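Local structure of sporozoite microneme protein essential for cell traversal (Plasmodium berghei, 4U5A) at residues 19-24 against 67-72. The protein is a four-helix-bundle protein of sporozoite micronemes that is essential for the parasite's traversal of host cells. Sequence-based numbering, arbitrary orientation.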
ATOM      1  N   ASP A  19      17.811  -2.260  -1.023  1.00 35.21           N
ATOM      2  CA  ASP A  19      17.390  -3.558  -0.505  1.00 39.76           C
ATOM      3  C   ASP A  19      16.363  -3.441   0.628  1.00 47.94           C
ATOM      4  O   ASP A  19      15.365  -4.177   0.653  1.00 43.53           O
ATOM      5  CB  ASP A  19      18.612  -4.352  -0.040  1.00 32.65           C
ATOM      6  CG  ASP A  19      19.521  -4.745  -1.193  1.00 43.02           C
ATOM      7  OD1 ASP A  19      19.014  -4.904  -2.321  1.00 52.22           O
ATOM      8  OD2 ASP A  19      20.743  -4.893  -0.974  1.00 54.20           O
ATOM      9  N   ASP A  20      16.605  -2.519   1.557  1.00 39.53           N
ATOM     10  CA  ASP A  20      15.668  -2.270   2.648  1.00 38.38           C
ATOM     11  C   ASP A  20      14.320  -1.823   2.108  1.00 39.58           C
ATOM     12  O   ASP A  20      13.270  -2.333   2.522  1.00 47.03           O
ATOM     13  CB  ASP A  20      16.212  -1.213   3.613  1.00 53.50           C
ATOM     14  CG  ASP A  20      17.335  -1.738   4.487  1.00 56.48           C
ATOM     15  OD1 ASP A  20      17.715  -2.920   4.333  1.00 55.50           O
ATOM     16  OD2 ASP A  20      17.837  -0.964   5.329  1.00 59.58           O
ATOM     17  N   PHE A  21      14.351  -0.875   1.175  1.00 44.84           N
ATOM     18  CA  PHE A  21      13.114  -0.383   0.583  1.00 37.75           C
ATOM     19  C   PHE A  21      12.351  -1.534  -0.068  1.00 40.25           C
ATOM     20  O   PHE A  21      11.136  -1.653   0.093  1.00 34.81           O
ATOM     21  CB  PHE A  21      13.395   0.717  -0.436  1.00 31.60           C
ATOM     22  CG  PHE A  21      12.157   1.391  -0.951  1.00 36.19           C
ATOM     23  CD1 PHE A  21      11.443   2.261  -0.142  1.00 31.73           C
ATOM     24  CD2 PHE A  21      11.703   1.153  -2.241  1.00 33.75           C
ATOM     25  CE1 PHE A  21      10.303   2.885  -0.603  1.00 32.91           C
ATOM     26  CE2 PHE A  21      10.561   1.777  -2.714  1.00 34.19           C
ATOM     27  CZ  PHE A  21       9.859   2.644  -1.892  1.00 37.48           C
ATOM     28  N   SER A  22      13.074  -2.391  -0.783  1.00 38.89           N
ATOM     29  CA  SER A  22      12.463  -3.548  -1.427  1.00 34.69           C
ATOM     30  C   SER A  22      11.793  -4.474  -0.412  1.00 42.16           C
ATOM     31  O   SER A  22      10.668  -4.933  -0.632  1.00 44.68           O
ATOM     32  CB  SER A  22      13.509  -4.326  -2.227  1.00 33.57           C
ATOM     33  OG  SER A  22      13.912  -3.613  -3.382  1.00 39.18           O
ATOM     34  N   ASN A  23      12.479  -4.730   0.701  1.00 44.25           N
ATOM     35  CA  ASN A  23      11.918  -5.559   1.770  1.00 38.38           C
ATOM     36  C   ASN A  23      10.622  -4.979   2.332  1.00 47.95           C
ATOM     37  O   ASN A  23       9.608  -5.683   2.447  1.00 48.80           O
ATOM     38  CB  ASN A  23      12.932  -5.727   2.903  1.00 41.09           C
ATOM     39  CG  ASN A  23      14.112  -6.592   2.511  1.00 55.95           C
ATOM     40  OD1 ASN A  23      14.040  -7.369   1.560  1.00 60.36           O
ATOM     41  ND2 ASN A  23      15.212  -6.454   3.240  1.00 52.68           N
ATOM     42  N   ASP A  24      10.659  -3.691   2.671  1.00 33.65           N
ATOM     43  CA  ASP A  24       9.483  -3.011   3.205  1.00 41.29           C
ATOM     44  C   ASP A  24       8.311  -3.061   2.216  1.00 40.88           C
ATOM     45  O   ASP A  24       7.167  -3.338   2.600  1.00 42.61           O
ATOM     46  CB  ASP A  24       9.825  -1.561   3.562  1.00 45.52           C
ATOM     47  CG  ASP A  24      10.929  -1.460   4.606  1.00 54.32           C
ATOM     48  OD1 ASP A  24      11.121  -2.429   5.372  1.00 59.74           O
ATOM     49  OD2 ASP A  24      11.604  -0.409   4.663  1.00 55.48           O
ATOM     50  N   ILE A  67       6.237  -1.026  -9.100  1.00 30.39           N
ATOM     51  CA  ILE A  67       6.678   0.194  -9.769  1.00 29.59           C
ATOM     52  C   ILE A  67       7.444   1.095  -8.799  1.00 31.70           C
ATOM     53  O   ILE A  67       8.540   1.561  -9.104  1.00 26.23           O
ATOM     54  CB  ILE A  67       5.474   0.970 -10.356  1.00 39.93           C
ATOM     55  CG1 ILE A  67       4.809   0.164 -11.476  1.00 35.74           C
ATOM     56  CG2 ILE A  67       5.900   2.338 -10.866  1.00 32.04           C
ATOM     57  CD1 ILE A  67       3.622   0.857 -12.105  1.00 31.73           C
ATOM     58  N   ILE A  68       6.847   1.332  -7.632  1.00 35.99           N
ATOM     59  CA  ILE A  68       7.470   2.126  -6.577  1.00 33.13           C
ATOM     60  C   ILE A  68       8.826   1.552  -6.180  1.00 28.57           C
ATOM     61  O   ILE A  68       9.817   2.276  -6.067  1.00 33.29           O
ATOM     62  CB  ILE A  68       6.564   2.202  -5.333  1.00 29.42           C
ATOM     63  CG1 ILE A  68       5.219   2.833  -5.691  1.00 26.25           C
ATOM     64  CG2 ILE A  68       7.240   2.978  -4.213  1.00 29.46           C
ATOM     65  CD1 ILE A  68       4.251   2.881  -4.532  1.00 27.28           C
ATOM     66  N   ASP A  69       8.858   0.239  -5.987  1.00 30.03           N
ATOM     67  CA  ASP A  69      10.084  -0.469  -5.649  1.00 28.08           C
ATOM     68  C   ASP A  69      11.130  -0.294  -6.744  1.00 34.77           C
ATOM     69  O   ASP A  69      12.285   0.014  -6.458  1.00 30.14           O
ATOM     70  CB  ASP A  69       9.782  -1.957  -5.428  1.00 35.49           C
ATOM     71  CG  ASP A  69      10.971  -2.734  -4.883  1.00 42.15           C
ATOM     72  OD1 ASP A  69      12.037  -2.134  -4.635  1.00 57.46           O
ATOM     73  OD2 ASP A  69      10.831  -3.961  -4.694  1.00 64.75           O
ATOM     74  N   GLY A  70      10.716  -0.457  -7.996  1.00 35.26           N
ATOM     75  CA  GLY A  70      11.650  -0.373  -9.103  1.00 29.38           C
ATOM     76  C   GLY A  70      12.119   1.035  -9.415  1.00 30.95           C
ATOM     77  O   GLY A  70      13.278   1.237  -9.780  1.00 26.96           O
ATOM     78  N   ILE A  71      11.227   2.010  -9.250  1.00 27.29           N
ATOM     79  CA  ILE A  71      11.565   3.408  -9.500  1.00 24.53           C
ATOM     80  C   ILE A  71      12.636   3.883  -8.524  1.00 35.01           C
ATOM     81  O   ILE A  71      13.582   4.575  -8.913  1.00 38.38           O
ATOM     82  CB  ILE A  71      10.321   4.324  -9.417  1.00 35.38           C
ATOM     83  CG1 ILE A  71       9.471   4.175 -10.682  1.00 39.09           C
ATOM     84  CG2 ILE A  71      10.723   5.783  -9.282  1.00 31.03           C
ATOM     85  CD1 ILE A  71       8.233   5.054 -10.698  1.00 34.59           C
ATOM     86  N   LEU A  72      12.509   3.485  -7.263  1.00 30.30           N
ATOM     87  CA  LEU A  72      13.483   3.907  -6.270  1.00 31.54           C
ATOM     88  C   LEU A  72      14.823   3.230  -6.514  1.00 27.93           C
ATOM     89  O   LEU A  72      15.871   3.864  -6.417  1.00 40.58           O
ATOM     90  CB  LEU A  72      13.015   3.581  -4.856  1.00 35.44           C
ATOM     91  CG  LEU A  72      14.008   4.164  -3.845  1.00 36.19           C
ATOM     92  CD1 LEU A  72      13.479   5.468  -3.253  1.00 26.36           C
ATOM     93  CD2 LEU A  72      14.428   3.176  -2.772  1.00 35.03           C
TER
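With chi1 of -172°, Phe-21 carries its ring away from its own backbone N and across to the helix of Leu-72, while the same torsion in Asp-69 extends the carboxylate back toward Ser-22. Leu-72 covers one face of the ring: its CD2 sits over the margin, 3.4 Å from Phe-21 CG, and its own CG is higher, nearly above Phe-21 CD2. Leu-72 CB lies 3.7 Å from Phe-21 CE2. Ile-68 O and Asp-69 CA abut the ring's rim roughly in plane. The Ile-68 side chain runs perpendicular to that of Phe-21, bringing CG2 to 3.5 Å from Phe-21 CZ. The axes of 19-24 and 67-72 are antiparallel (178°) and 9.6 Å apart, as expected for adjacent helices, here 10-39 and 59-84, of a four-helix bundle. On the inner side, Cys-102 of helix 88-126 touches both Phe-21 and Leu-72, and Ile-68 reaches helix 167-197. At the more open flank, Ser-22 OG donates to Asp-69 OD1 over 2.7 Å, meeting the OD1 lone pair on the syn side, that of OD2. Ser-18 O is a second acceptor and would have to share that one proton, whereas Arg-73 NH2, salt-bridged to Asp-19, donates to OG.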